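Local atomic coordinates of imidazolonepropionase (Unidentified, PDB entry 2OOF), a protein that catalyses the hydrolytic opening of the ring of 4-imidazolone-5-propanoate to N-formimidoyl-L-glutamate, the third step of histidine degradation. Residues A[68-73]-A[136-141]; A[240-245]-A[263-268]; A[6-11]-A[29-34]; A[110-115]-A[148-153]; A[15-20]-A[64-69]. All coordinates share one frame; numbering follows the deposited sequence.

Interaction 1. Residues A[68-73]-A[136-141]. With FE (Fe (III) ion), chain B.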
# COMPACT_ATOMS: atom_id res chain seq x y z
N LEU A 68 -8.07 7.13 -2.65
CA LEU A 68 -7.72 5.75 -2.33
C LEU A 68 -6.24 5.63 -1.99
O LEU A 68 -5.41 6.41 -2.48
CB LEU A 68 -8.09 4.82 -3.49
CG LEU A 68 -9.55 4.96 -3.95
CD1 LEU A 68 -9.90 3.80 -4.89
CD2 LEU A 68 -10.49 4.95 -2.76
N ILE A 69 -5.92 4.65 -1.16
CA ILE A 69 -4.55 4.45 -0.69
C ILE A 69 -4.16 2.99 -0.77
O ILE A 69 -4.85 2.14 -0.22
CB ILE A 69 -4.44 4.85 0.82
CG1 ILE A 69 -5.00 6.26 1.04
CG2 ILE A 69 -2.98 4.78 1.28
CD1 ILE A 69 -5.08 6.67 2.50
N ASP A 70 -3.07 2.66 -1.46
CA ASP A 70 -2.67 1.27 -1.46
C ASP A 70 -1.26 1.19 -0.86
O ASP A 70 -0.25 1.57 -1.45
CB ASP A 70 -2.90 0.61 -2.84
CG ASP A 70 -1.78 0.82 -3.80
OD1 ASP A 70 -1.20 1.92 -3.78
OD2 ASP A 70 -1.50 -0.12 -4.60
N CYS A 71 -1.28 0.75 0.40
CA CYS A 71 -0.15 0.66 1.31
C CYS A 71 0.84 -0.47 1.20
O CYS A 71 1.59 -0.70 2.16
CB CYS A 71 -0.71 0.66 2.74
SG CYS A 71 -1.91 -0.71 3.01
N HIS A 72 0.89 -1.17 0.07
CA HIS A 72 1.82 -2.28 -0.05
C HIS A 72 2.15 -2.66 -1.51
O HIS A 72 1.54 -3.57 -2.07
CB HIS A 72 1.23 -3.49 0.68
CG HIS A 72 2.14 -4.68 0.74
ND1 HIS A 72 2.54 -5.24 1.93
CD2 HIS A 72 2.73 -5.41 -0.24
CE1 HIS A 72 3.34 -6.26 1.68
NE2 HIS A 72 3.47 -6.38 0.37
N THR A 73 3.11 -1.96 -2.11
CA THR A 73 3.48 -2.27 -3.48
C THR A 73 4.98 -2.38 -3.70
O THR A 73 5.78 -1.88 -2.90
CB THR A 73 2.92 -1.23 -4.51
OG1 THR A 73 3.80 -0.10 -4.58
CG2 THR A 73 1.53 -0.75 -4.10
N THR A 136 -4.54 8.09 -4.42
CA THR A 136 -3.87 9.37 -4.20
C THR A 136 -2.61 9.24 -3.34
O THR A 136 -1.79 10.17 -3.27
CB THR A 136 -4.85 10.41 -3.57
OG1 THR A 136 -5.50 9.85 -2.42
CG2 THR A 136 -5.89 10.83 -4.59
N THR A 137 -2.44 8.09 -2.70
CA THR A 137 -1.25 7.82 -1.89
C THR A 137 -0.89 6.37 -2.13
O THR A 137 -1.74 5.47 -2.04
CB THR A 137 -1.50 8.02 -0.37
OG1 THR A 137 -1.74 9.41 -0.10
CG2 THR A 137 -0.28 7.57 0.44
N VAL A 138 0.37 6.13 -2.45
CA VAL A 138 0.83 4.78 -2.68
C VAL A 138 2.13 4.55 -1.92
O VAL A 138 2.95 5.46 -1.81
CB VAL A 138 1.07 4.52 -4.20
CG1 VAL A 138 2.15 5.44 -4.73
CG2 VAL A 138 1.46 3.07 -4.41
N GLU A 139 2.29 3.36 -1.38
CA GLU A 139 3.50 3.00 -0.66
C GLU A 139 4.31 2.13 -1.63
O GLU A 139 3.75 1.23 -2.26
CB GLU A 139 3.17 2.21 0.61
CG GLU A 139 4.40 1.78 1.41
CD GLU A 139 4.72 0.30 1.28
OE1 GLU A 139 4.41 -0.32 0.24
OE2 GLU A 139 5.31 -0.25 2.24
N ILE A 140 5.60 2.42 -1.75
CA ILE A 140 6.47 1.66 -2.64
C ILE A 140 7.69 1.16 -1.85
O ILE A 140 8.26 1.90 -1.05
CB ILE A 140 6.94 2.53 -3.82
CG1 ILE A 140 5.73 3.16 -4.51
CG2 ILE A 140 7.72 1.68 -4.82
CD1 ILE A 140 6.07 4.14 -5.62
N LYS A 141 8.08 -0.08 -2.10
CA LYS A 141 9.19 -0.69 -1.39
C LYS A 141 10.45 -0.89 -2.25
O LYS A 141 10.41 -0.81 -3.48
CB LYS A 141 8.76 -2.06 -0.85
CG LYS A 141 7.50 -2.08 0.03
CD LYS A 141 6.89 -3.49 0.01
CE LYS A 141 5.81 -3.74 1.08
NZ LYS A 141 5.62 -2.65 2.05
FE FE B . 4.90 -7.59 -0.94
O HOH W 1 4.57 -9.91 -1.45

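Interaction 2. Residues A[240-245]-A[263-268]. With FE (Fe (III) ion), chain B.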
# COMPACT_ATOMS: atom_id res chain seq x y z
N LYS A 240 7.43 -2.53 9.79
CA LYS A 240 6.31 -3.35 9.34
C LYS A 240 6.90 -4.67 8.84
O LYS A 240 8.13 -4.82 8.81
CB LYS A 240 5.55 -2.65 8.21
CG LYS A 240 6.33 -2.57 6.90
CD LYS A 240 5.53 -1.95 5.77
CE LYS A 240 5.32 -0.46 5.98
NZ LYS A 240 4.58 0.17 4.85
N GLY A 241 6.06 -5.62 8.45
CA GLY A 241 6.60 -6.88 7.97
C GLY A 241 5.77 -7.76 7.07
O GLY A 241 4.54 -7.72 7.07
N HIS A 242 6.47 -8.57 6.27
CA HIS A 242 5.84 -9.53 5.36
C HIS A 242 5.75 -10.80 6.20
O HIS A 242 6.77 -11.47 6.39
CB HIS A 242 6.75 -9.82 4.15
CG HIS A 242 6.49 -8.95 2.96
ND1 HIS A 242 6.74 -7.60 2.94
CD2 HIS A 242 6.05 -9.27 1.72
CE1 HIS A 242 6.47 -7.12 1.74
NE2 HIS A 242 6.05 -8.11 0.98
N MSE A 243 4.58 -11.16 6.70
CA MSE A 243 4.53 -12.38 7.50
C MSE A 243 3.36 -13.33 7.42
O MSE A 243 2.24 -12.96 7.05
CB MSE A 243 4.80 -12.07 8.96
CG MSE A 243 6.28 -11.95 9.30
SE MSE A 243 6.49 -10.24 10.06
CE MSE A 243 8.41 -10.06 10.14
N ASP A 244 3.65 -14.57 7.79
CA ASP A 244 2.70 -15.66 7.79
C ASP A 244 2.10 -15.89 6.40
O ASP A 244 0.99 -16.40 6.27
CB ASP A 244 1.61 -15.41 8.83
CG ASP A 244 2.17 -15.31 10.23
OD1 ASP A 244 3.14 -16.06 10.52
OD2 ASP A 244 1.67 -14.51 11.04
N GLN A 245 2.85 -15.53 5.36
CA GLN A 245 2.38 -15.73 4.00
C GLN A 245 2.41 -17.22 3.62
O GLN A 245 1.45 -17.76 3.07
CB GLN A 245 3.25 -14.93 3.02
CG GLN A 245 2.83 -15.06 1.58
CD GLN A 245 3.70 -14.26 0.63
OE1 GLN A 245 4.76 -13.75 1.02
NE2 GLN A 245 3.27 -14.16 -0.62
N VAL A 263 1.23 -5.58 9.52
CA VAL A 263 1.79 -6.88 9.16
C VAL A 263 1.05 -7.30 7.89
O VAL A 263 -0.18 -7.17 7.83
CB VAL A 263 1.58 -7.91 10.29
CG1 VAL A 263 2.61 -7.67 11.39
CG2 VAL A 263 0.17 -7.80 10.87
N ASP A 264 1.77 -7.79 6.89
CA ASP A 264 1.16 -8.14 5.61
C ASP A 264 1.09 -9.62 5.25
O ASP A 264 1.94 -10.41 5.68
CB ASP A 264 1.89 -7.39 4.48
CG ASP A 264 1.88 -5.87 4.67
OD1 ASP A 264 0.79 -5.28 4.78
OD2 ASP A 264 2.95 -5.24 4.68
N HIS A 265 0.09 -9.96 4.43
CA HIS A 265 -0.19 -11.32 3.94
C HIS A 265 -1.05 -12.10 4.93
O HIS A 265 -2.23 -12.33 4.66
CB HIS A 265 1.11 -12.07 3.61
CG HIS A 265 1.74 -11.64 2.31
ND1 HIS A 265 1.12 -11.81 1.09
CD2 HIS A 265 2.91 -11.00 2.05
CE1 HIS A 265 1.88 -11.31 0.14
NE2 HIS A 265 2.98 -10.81 0.69
N LEU A 266 -0.47 -12.51 6.06
CA LEU A 266 -1.20 -13.21 7.13
C LEU A 266 -1.90 -14.56 6.86
O LEU A 266 -2.71 -14.99 7.69
CB LEU A 266 -2.25 -12.27 7.75
CG LEU A 266 -1.88 -10.93 8.38
CD1 LEU A 266 -0.41 -10.64 8.21
CD2 LEU A 266 -2.72 -9.84 7.75
N GLU A 267 -1.62 -15.22 5.75
CA GLU A 267 -2.29 -16.50 5.48
C GLU A 267 -2.25 -17.47 6.66
O GLU A 267 -3.23 -18.18 6.92
CB GLU A 267 -1.67 -17.20 4.26
CG GLU A 267 -2.25 -16.81 2.92
CD GLU A 267 -1.85 -15.42 2.51
OE1 GLU A 267 -0.76 -14.97 2.90
OE2 GLU A 267 -2.64 -14.80 1.77
N TYR A 268 -1.14 -17.48 7.39
CA TYR A 268 -0.96 -18.40 8.51
C TYR A 268 -0.96 -17.76 9.89
O TYR A 268 -0.44 -18.34 10.84
CB TYR A 268 0.35 -19.18 8.34
CG TYR A 268 0.31 -20.20 7.23
CD1 TYR A 268 -0.09 -21.51 7.47
CD2 TYR A 268 0.66 -19.85 5.93
CE1 TYR A 268 -0.14 -22.47 6.42
CE2 TYR A 268 0.61 -20.80 4.87
CZ TYR A 268 0.22 -22.11 5.13
OH TYR A 268 0.19 -23.05 4.11
FE FE B . 4.90 -7.59 -0.94
O HOH W 1 4.57 -9.91 -1.45

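Interaction 3. Residues A[6-11]-A[29-34]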
# COMPACT_ATOMS: atom_id res chain seq x y z
N GLU A 6 -10.72 29.39 -0.05
CA GLU A 6 -10.66 29.71 -1.48
C GLU A 6 -11.25 28.75 -2.50
O GLU A 6 -11.55 29.16 -3.62
CB GLU A 6 -9.22 30.01 -1.88
CG GLU A 6 -8.27 28.85 -1.61
CD GLU A 6 -7.82 28.77 -0.16
OE1 GLU A 6 -8.57 29.20 0.74
OE2 GLU A 6 -6.70 28.27 0.08
N ARG A 7 -11.36 27.47 -2.16
CA ARG A 7 -11.93 26.53 -3.12
C ARG A 7 -13.09 25.78 -2.49
O ARG A 7 -13.01 25.33 -1.35
CB ARG A 7 -10.89 25.54 -3.62
CG ARG A 7 -9.73 26.20 -4.35
CD ARG A 7 -8.97 25.21 -5.22
NE ARG A 7 -7.67 25.73 -5.62
CZ ARG A 7 -6.66 25.93 -4.78
NH1 ARG A 7 -6.79 25.64 -3.50
NH2 ARG A 7 -5.52 26.44 -5.23
N VAL A 8 -14.17 25.64 -3.26
CA VAL A 8 -15.34 24.97 -2.75
C VAL A 8 -16.06 24.12 -3.77
O VAL A 8 -16.24 24.52 -4.92
CB VAL A 8 -16.37 25.98 -2.16
CG1 VAL A 8 -17.69 25.28 -1.83
CG2 VAL A 8 -15.80 26.63 -0.92
N TRP A 9 -16.46 22.93 -3.33
CA TRP A 9 -17.23 22.01 -4.15
C TRP A 9 -18.64 22.01 -3.58
O TRP A 9 -18.85 21.68 -2.41
CB TRP A 9 -16.63 20.61 -4.08
CG TRP A 9 -15.37 20.48 -4.89
CD1 TRP A 9 -15.27 19.95 -6.14
CD2 TRP A 9 -14.06 20.94 -4.54
NE1 TRP A 9 -13.98 20.05 -6.59
CE2 TRP A 9 -13.21 20.64 -5.63
CE3 TRP A 9 -13.51 21.56 -3.40
CZ2 TRP A 9 -11.85 20.97 -5.63
CZ3 TRP A 9 -12.14 21.89 -3.41
CH2 TRP A 9 -11.33 21.57 -4.51
N LEU A 10 -19.61 22.39 -4.41
CA LEU A 10 -21.00 22.43 -3.98
C LEU A 10 -21.73 21.17 -4.41
O LEU A 10 -21.38 20.53 -5.40
CB LEU A 10 -21.70 23.65 -4.60
CG LEU A 10 -21.16 25.04 -4.22
CD1 LEU A 10 -21.73 26.07 -5.17
CD2 LEU A 10 -21.50 25.36 -2.77
N ASN A 11 -22.75 20.80 -3.63
CA ASN A 11 -23.57 19.63 -3.92
C ASN A 11 -22.82 18.33 -4.14
O ASN A 11 -22.94 17.71 -5.19
CB ASN A 11 -24.47 19.90 -5.12
CG ASN A 11 -25.39 21.07 -4.90
OD1 ASN A 11 -26.10 21.14 -3.89
ND2 ASN A 11 -25.40 22.01 -5.84
N PRO A 29 -26.34 15.78 0.78
CA PRO A 29 -25.50 16.70 0.02
C PRO A 29 -24.84 17.76 0.90
O PRO A 29 -25.47 18.31 1.81
CB PRO A 29 -26.48 17.29 -0.99
CG PRO A 29 -27.36 16.13 -1.29
CD PRO A 29 -27.62 15.55 0.09
N HIS A 30 -23.57 18.02 0.63
CA HIS A 30 -22.79 19.00 1.38
C HIS A 30 -22.00 19.89 0.44
O HIS A 30 -21.98 19.69 -0.77
CB HIS A 30 -21.79 18.30 2.29
CG HIS A 30 -22.32 17.99 3.66
ND1 HIS A 30 -23.34 17.09 3.87
CD2 HIS A 30 -21.94 18.43 4.88
CE1 HIS A 30 -23.57 16.99 5.17
NE2 HIS A 30 -22.74 17.80 5.80
N ALA A 31 -21.35 20.88 1.03
CA ALA A 31 -20.49 21.80 0.31
C ALA A 31 -19.16 21.52 0.98
O ALA A 31 -19.07 21.54 2.21
CB ALA A 31 -20.91 23.24 0.55
N LEU A 32 -18.15 21.23 0.18
CA LEU A 32 -16.84 20.93 0.73
C LEU A 32 -15.86 22.04 0.40
O LEU A 32 -15.54 22.27 -0.76
CB LEU A 32 -16.36 19.57 0.18
CG LEU A 32 -15.16 18.90 0.84
CD1 LEU A 32 -15.03 17.49 0.31
CD2 LEU A 32 -13.89 19.67 0.55
N GLY A 33 -15.37 22.72 1.43
CA GLY A 33 -14.42 23.80 1.22
C GLY A 33 -13.03 23.44 1.68
O GLY A 33 -12.86 22.80 2.72
N VAL A 34 -12.02 23.84 0.92
CA VAL A 34 -10.65 23.52 1.31
C VAL A 34 -9.84 24.79 1.48
O VAL A 34 -10.10 25.80 0.84
CB VAL A 34 -9.95 22.61 0.25
CG1 VAL A 34 -10.89 21.49 -0.19
CG2 VAL A 34 -9.49 23.42 -0.95

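Interaction 4. Residues A[110-115]-A[148-153]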
# COMPACT_ATOMS: atom_id res chain seq x y z
N ALA A 110 17.85 -7.97 -12.94
CA ALA A 110 17.34 -7.00 -13.90
C ALA A 110 17.33 -5.61 -13.28
O ALA A 110 17.78 -4.64 -13.89
CB ALA A 110 15.92 -7.38 -14.34
N THR A 111 16.82 -5.52 -12.06
CA THR A 111 16.73 -4.24 -11.36
C THR A 111 18.10 -3.64 -11.02
O THR A 111 18.27 -2.42 -11.13
CB THR A 111 15.87 -4.37 -10.07
OG1 THR A 111 14.61 -4.96 -10.39
CG2 THR A 111 15.61 -3.00 -9.46
N ARG A 112 19.06 -4.46 -10.62
CA ARG A 112 20.40 -3.96 -10.32
C ARG A 112 20.98 -3.36 -11.60
O ARG A 112 21.55 -2.27 -11.60
CB ARG A 112 21.33 -5.08 -9.86
CG ARG A 112 21.17 -5.53 -8.44
CD ARG A 112 22.11 -6.69 -8.18
NE ARG A 112 22.11 -7.15 -6.80
CZ ARG A 112 22.90 -8.11 -6.34
NH1 ARG A 112 23.75 -8.72 -7.15
NH2 ARG A 112 22.84 -8.46 -5.06
N ALA A 113 20.82 -4.10 -12.69
CA ALA A 113 21.34 -3.68 -13.98
C ALA A 113 20.65 -2.44 -14.56
O ALA A 113 21.26 -1.68 -15.28
CB ALA A 113 21.24 -4.83 -14.98
N ALA A 114 19.38 -2.24 -14.24
CA ALA A 114 18.67 -1.08 -14.77
C ALA A 114 19.15 0.19 -14.10
O ALA A 114 19.48 0.19 -12.91
CB ALA A 114 17.16 -1.24 -14.58
N SER A 115 19.21 1.28 -14.87
CA SER A 115 19.65 2.55 -14.32
C SER A 115 18.48 3.19 -13.59
O SER A 115 17.32 2.85 -13.83
CB SER A 115 20.10 3.48 -15.42
OG SER A 115 18.97 4.00 -16.10
N LEU A 148 23.63 -1.85 -1.04
CA LEU A 148 23.33 -0.52 -0.54
C LEU A 148 22.90 0.44 -1.65
O LEU A 148 21.83 1.05 -1.58
CB LEU A 148 24.55 0.03 0.21
CG LEU A 148 24.36 1.32 1.02
CD1 LEU A 148 25.46 1.41 2.07
CD2 LEU A 148 24.38 2.53 0.11
N GLU A 149 23.72 0.56 -2.68
CA GLU A 149 23.43 1.47 -3.79
C GLU A 149 22.13 1.18 -4.52
O GLU A 149 21.37 2.10 -4.83
CB GLU A 149 24.57 1.47 -4.82
CG GLU A 149 25.88 2.07 -4.33
CD GLU A 149 26.73 1.09 -3.55
OE1 GLU A 149 26.25 -0.02 -3.23
OE2 GLU A 149 27.89 1.44 -3.25
N ASP A 150 21.88 -0.09 -4.79
CA ASP A 150 20.67 -0.47 -5.51
C ASP A 150 19.39 -0.33 -4.69
O ASP A 150 18.32 -0.07 -5.24
CB ASP A 150 20.83 -1.89 -6.06
CG ASP A 150 21.94 -1.98 -7.11
OD1 ASP A 150 21.83 -1.31 -8.16
OD2 ASP A 150 22.92 -2.72 -6.89
N GLU A 151 19.49 -0.49 -3.37
CA GLU A 151 18.32 -0.33 -2.52
C GLU A 151 17.99 1.16 -2.46
O GLU A 151 16.84 1.55 -2.63
CB GLU A 151 18.58 -0.88 -1.12
CG GLU A 151 18.59 -2.40 -1.05
CD GLU A 151 17.22 -3.01 -1.34
OE1 GLU A 151 16.23 -2.59 -0.70
OE2 GLU A 151 17.13 -3.91 -2.21
N LEU A 152 19.00 2.00 -2.22
CA LEU A 152 18.77 3.44 -2.16
C LEU A 152 18.33 4.00 -3.50
O LEU A 152 17.53 4.93 -3.53
CB LEU A 152 20.02 4.18 -1.68
CG LEU A 152 20.13 4.37 -0.16
CD1 LEU A 152 20.23 3.03 0.54
CD2 LEU A 152 21.33 5.23 0.15
N LYS A 153 18.83 3.44 -4.59
CA LYS A 153 18.42 3.95 -5.89
C LYS A 153 16.93 3.72 -6.10
O LYS A 153 16.25 4.57 -6.68
CB LYS A 153 19.26 3.33 -7.02
CG LYS A 153 18.61 2.31 -7.93
CD LYS A 153 19.67 1.78 -8.89
CE LYS A 153 19.22 0.54 -9.63
NZ LYS A 153 20.35 -0.08 -10.35

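Interaction 5. Residues A[15-20]-A[64-69]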
# COMPACT_ATOMS: atom_id res chain seq x y z
N ALA A 15 -19.20 10.39 1.21
CA ALA A 15 -19.08 9.10 1.87
C ALA A 15 -17.81 9.46 2.63
O ALA A 15 -16.69 9.28 2.13
CB ALA A 15 -18.81 7.98 0.86
N THR A 16 -17.99 10.00 3.83
CA THR A 16 -16.88 10.47 4.64
C THR A 16 -15.95 9.39 5.14
O THR A 16 -14.77 9.64 5.36
CB THR A 16 -17.36 11.25 5.88
OG1 THR A 16 -18.01 10.35 6.79
CG2 THR A 16 -18.34 12.34 5.47
N LEU A 17 -16.48 8.18 5.30
CA LEU A 17 -15.70 7.08 5.82
C LEU A 17 -15.08 7.44 7.15
O LEU A 17 -13.95 7.08 7.46
CB LEU A 17 -14.62 6.65 4.82
CG LEU A 17 -15.24 5.55 3.96
CD1 LEU A 17 -15.32 5.97 2.52
CD2 LEU A 17 -14.46 4.27 4.14
N ARG A 18 -15.86 8.18 7.95
CA ARG A 18 -15.43 8.58 9.28
C ARG A 18 -15.41 7.36 10.18
O ARG A 18 -16.28 6.49 10.09
CB ARG A 18 -16.38 9.63 9.85
CG ARG A 18 -16.20 11.01 9.26
CD ARG A 18 -17.17 12.01 9.87
NE ARG A 18 -17.11 12.02 11.33
CZ ARG A 18 -17.57 13.01 12.09
NH1 ARG A 18 -18.14 14.07 11.54
NH2 ARG A 18 -17.48 12.93 13.41
N SER A 19 -14.42 7.29 11.06
CA SER A 19 -14.31 6.18 11.99
C SER A 19 -15.50 6.07 12.95
O SER A 19 -15.85 4.98 13.38
CB SER A 19 -13.01 6.30 12.79
OG SER A 19 -12.90 7.59 13.38
N ASP A 20 -16.12 7.20 13.27
CA ASP A 20 -17.25 7.21 14.19
C ASP A 20 -18.62 7.03 13.54
O ASP A 20 -19.63 6.98 14.23
CB ASP A 20 -17.23 8.50 15.02
CG ASP A 20 -17.43 9.75 14.18
OD1 ASP A 20 -16.98 9.77 13.01
OD2 ASP A 20 -18.01 10.72 14.70
N VAL A 64 -18.66 11.76 -3.44
CA VAL A 64 -17.28 12.16 -3.19
C VAL A 64 -16.76 11.28 -2.05
O VAL A 64 -17.47 11.04 -1.07
CB VAL A 64 -17.16 13.64 -2.78
CG1 VAL A 64 -17.86 13.89 -1.46
CG2 VAL A 64 -15.69 14.01 -2.65
N THR A 65 -15.54 10.78 -2.21
CA THR A 65 -14.93 9.92 -1.19
C THR A 65 -13.49 10.34 -0.99
O THR A 65 -12.95 11.11 -1.78
CB THR A 65 -14.86 8.44 -1.64
OG1 THR A 65 -13.90 8.32 -2.70
CG2 THR A 65 -16.22 7.94 -2.13
N PRO A 66 -12.86 9.87 0.10
CA PRO A 66 -11.46 10.27 0.28
C PRO A 66 -10.66 9.57 -0.81
O PRO A 66 -11.15 8.60 -1.42
CB PRO A 66 -11.12 9.77 1.69
CG PRO A 66 -12.18 8.78 2.02
CD PRO A 66 -13.41 9.27 1.32
N GLY A 67 -9.45 10.06 -1.09
CA GLY A 67 -8.63 9.44 -2.11
C GLY A 67 -8.27 8.02 -1.69
O GLY A 67 -8.19 7.74 -0.49
N LEU A 68 -8.07 7.13 -2.65
CA LEU A 68 -7.72 5.75 -2.33
C LEU A 68 -6.24 5.63 -1.99
O LEU A 68 -5.41 6.41 -2.48
CB LEU A 68 -8.09 4.82 -3.49
CG LEU A 68 -9.55 4.96 -3.95
CD1 LEU A 68 -9.90 3.80 -4.89
CD2 LEU A 68 -10.49 4.95 -2.76
N ILE A 69 -5.92 4.65 -1.16
CA ILE A 69 -4.55 4.45 -0.69
C ILE A 69 -4.16 2.99 -0.77
O ILE A 69 -4.85 2.14 -0.22
CB ILE A 69 -4.44 4.85 0.82
CG1 ILE A 69 -5.00 6.26 1.04
CG2 ILE A 69 -2.98 4.78 1.28
CD1 ILE A 69 -5.08 6.67 2.50

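Interaction 1. Residues A[68-73]-A[136-141]
The imidazole of His72 carries the methylene CE of Lys141 squarely over the centre of one face, 3.5 Å from the ring centroid, a CH-pi contact. NE2 of the ring binds the iron(III) ion at 2.3 Å, a site that Asp317, His242 and a water share. CG lies anti to the backbone N (chi1 -175°), which carries the ring to the metal. The second flat group, the carboxylate of Glu139, leans across toward strand 68-73, the chain bent at chi2 so that OE1 accepts the backbone N of Thr73, 3.1 Å away and nearly along the C-O axis. OE2 is gripped by Lys240, in a salt bridge, and by Thr172, consistent with a charged carboxylate; Lys141 NZ is modelled implausibly close to it, and the length of that pair is doubtful. These are adjacent parallel strands of the TIM-barrel amidohydrolase fold, running 2° from parallel, and His72 sits at the C-terminal end, where such barrels keep their active sites. Farther back, backbone bonds join the strands, Glu139 N reaching Asp70 O at 3.1 Å. Ile69 and Thr137 lie side by side on one face of the sheet, CG2 of the isoleucine 3.9 Å from CB of the threonine. On the other face, Thr73 turns its hydroxyl OG1 to donate to Glu139 O at 2.7 Å, while its CG2 lies 3.8 Å from Val138 CG2.

Interaction 2. Residues A[240-245]-A[263-268]
Gln245 extends fully, CG anti to the backbone N (chi1 -179°), and His265 has its ring anti to its own carbonyl carbon (chi1 -76°), which lays the amide flat over one face of the imidazole. The planes are 9° apart, Gln245 CD standing 3.4 Å above the ring. This pairing crowns two parallel strands of the amidohydrolase barrel, the beta-alpha-beta unit that runs through helix 251-257. Below it the ladder continues, Asp264 N giving a bond to Gly241 O at 2.8 Å. The His242 ring meets the iron(III) ion through NE2 at 2.3 Å and lies obliquely to the His265 ring, its CD2 at that ring's edge. Gln245 probably also binds the substrate. Were His265 an alanine, the metal-bound water is likely to lose its bond to this imidazole and the Gln245 amide to be set free to turn. Past the strands, Tyr268 N closes on Asp244 O at 2.6 Å. In the plane of the His265 ring, NE2 meets that water at 2.8 Å.

Interaction 3. Residues A[6-11]-A[29-34]
Trp9 and Leu32 form a hydrogen-bonded pair of an antiparallel ladder, whose strands 7-10 and 30-34 run at 165° to each other with axes 4.5 Å apart. They are the central strands of the small four-stranded mixed sheet built from the N-terminal part of the chain, away from the barrel's metal site. Trp9 N donates a hydrogen bond to Leu32 O at 2.8 Å and Trp9 O accepts from Leu32 N at 2.7 Å, so the pair is tied in both directions. The indole lies along the sheet toward Val34, its CG anti to the carbonyl carbon (chi1 -76°). Its edge then meets the neighbouring strand: Leu32 O lies in the ring plane, 3.4 Å from CE3, and Val34 CG1 approaches CZ3 obliquely at 3.5 Å. The other valine branch, CG2, rests against Arg7 CB at 3.7 Å. Phe375 closes over this face, edge-to-face with the indole and touching Leu32 and Val34, joining the small sheet to strand 375-378. With the indole of Trp9 cut back to a methyl, as in an alanine here, a gap would probably open beside Val34 and Phe375 would lose its edge-to-face contact. On the face bearing Val8, the partner is Gly33, where Val8 CG2 lies 3.8 Å from Gly33 CA and a side chain would be crowded. Farther along this face, Leu10 turns its CD2 branch onto the methyl CB of Ala31, 4.0 Å away.

Interaction 4. Residues A[110-115]-A[148-153]
Thr111 opens the contact through its backbone: its carbonyl O receives a weak bond from Lys153 NZ at 3.2 Å. Its side chain turns elsewhere, the hydroxyl bonding to Thr107 and Ala78 while the residue packs on Tyr144, a probable ligand-binding residue. Arg112 comes next and contributes in two ways. Its carbonyl O takes a second bond from Lys153 NZ at 2.8 Å, the amine standing 41° out of the carbonyl plane, and its aliphatic CG lies 3.7 Å from Asp150 OD2, the two side chains crossing at about a right angle. No N-H of the guanidinium is aimed at that carboxylate; the group is instead committed to the carbonyls of Gly145 and Leu146 and to a salt bridge with Glu182. Here helix 104-113 ends, and carbonyls of its last turn are met by the lysine, Thr111 O also taking a weak bond from Ala114 N: a positive amine at a helix C-terminus, where it should be favoured by the helix dipole. Ala114, first to leave the helical conformation, offers the third carbonyl, Ala114 O receiving NZ at 2.7 Å nearly head-on. The lysine chain is extended beyond CG, which carries NZ across from helix 148-164. Asp150, one turn earlier on that helix, holds the amine from its own side, OD1 meeting Lys153 NZ at 2.9 Å as a salt bridge, and its OD2 is tied to Thr147.

Interaction 5. Residues A[15-20]-A[64-69]
Leu17 and Pro66 cross at about a right angle, the CD1 branch of the leucine coming to 4.0 Å from the ring carbon CD of the proline. The same proline carbon is approached by the backbone too, Ala15 O standing 3.4 Å from Pro66 CD. Beside this, two methyls meet: Ala15 CB lies 4.0 Å from Thr65 CG2. Thr65 can offer its methyl because CG2 is anti to the carbonyl carbon while the hydroxyl sits between the backbone N and the carbonyl carbon (chi1 69°). That hydroxyl gives a bond to Pro66 O and is also met by the indole N-H of Trp378. One backbone bond locks the pieces together, Ala15 N to Val64 O at 2.9 Å and almost perfectly straight, 176° at the hydrogen. It prolongs the parallel pairing of strand 12-14 with strand 63-73, just where segment 15-20 leaves the sheet and strand 63-73 runs on into the amidohydrolase barrel. The departing segment makes an ST turn, Thr16 OG1 accepting Arg18 N at 3.3 Å, with a further bond from that hydroxyl to Gly25 O. Met347 of helix 343-349 packs against both Leu17 and Thr65.

Interactions 1 and 2 have centres 17 Å apart yet meet at the iron(III) ion, which His72 and His242 bind together with Asp317. His72 ND1 probably hydrogen-bonds Asp264 OD2 at 2.8 Å, so interaction 2 supplies a second-shell partner for His72, and a charge pair ties the two contacts, Glu139 OE2 to Lys240 NZ at 2.7 Å. Interaction 5 shares Leu68 and Ile69 with interaction 1, following strand 63-73 back from the metal end. Interaction 3, its centre about 15 Å from that of interaction 5, belongs to the small sheet beyond. Interaction 4 stands apart from the metal, the side chain of Thr111 being about 14 Å from the iron(III) ion.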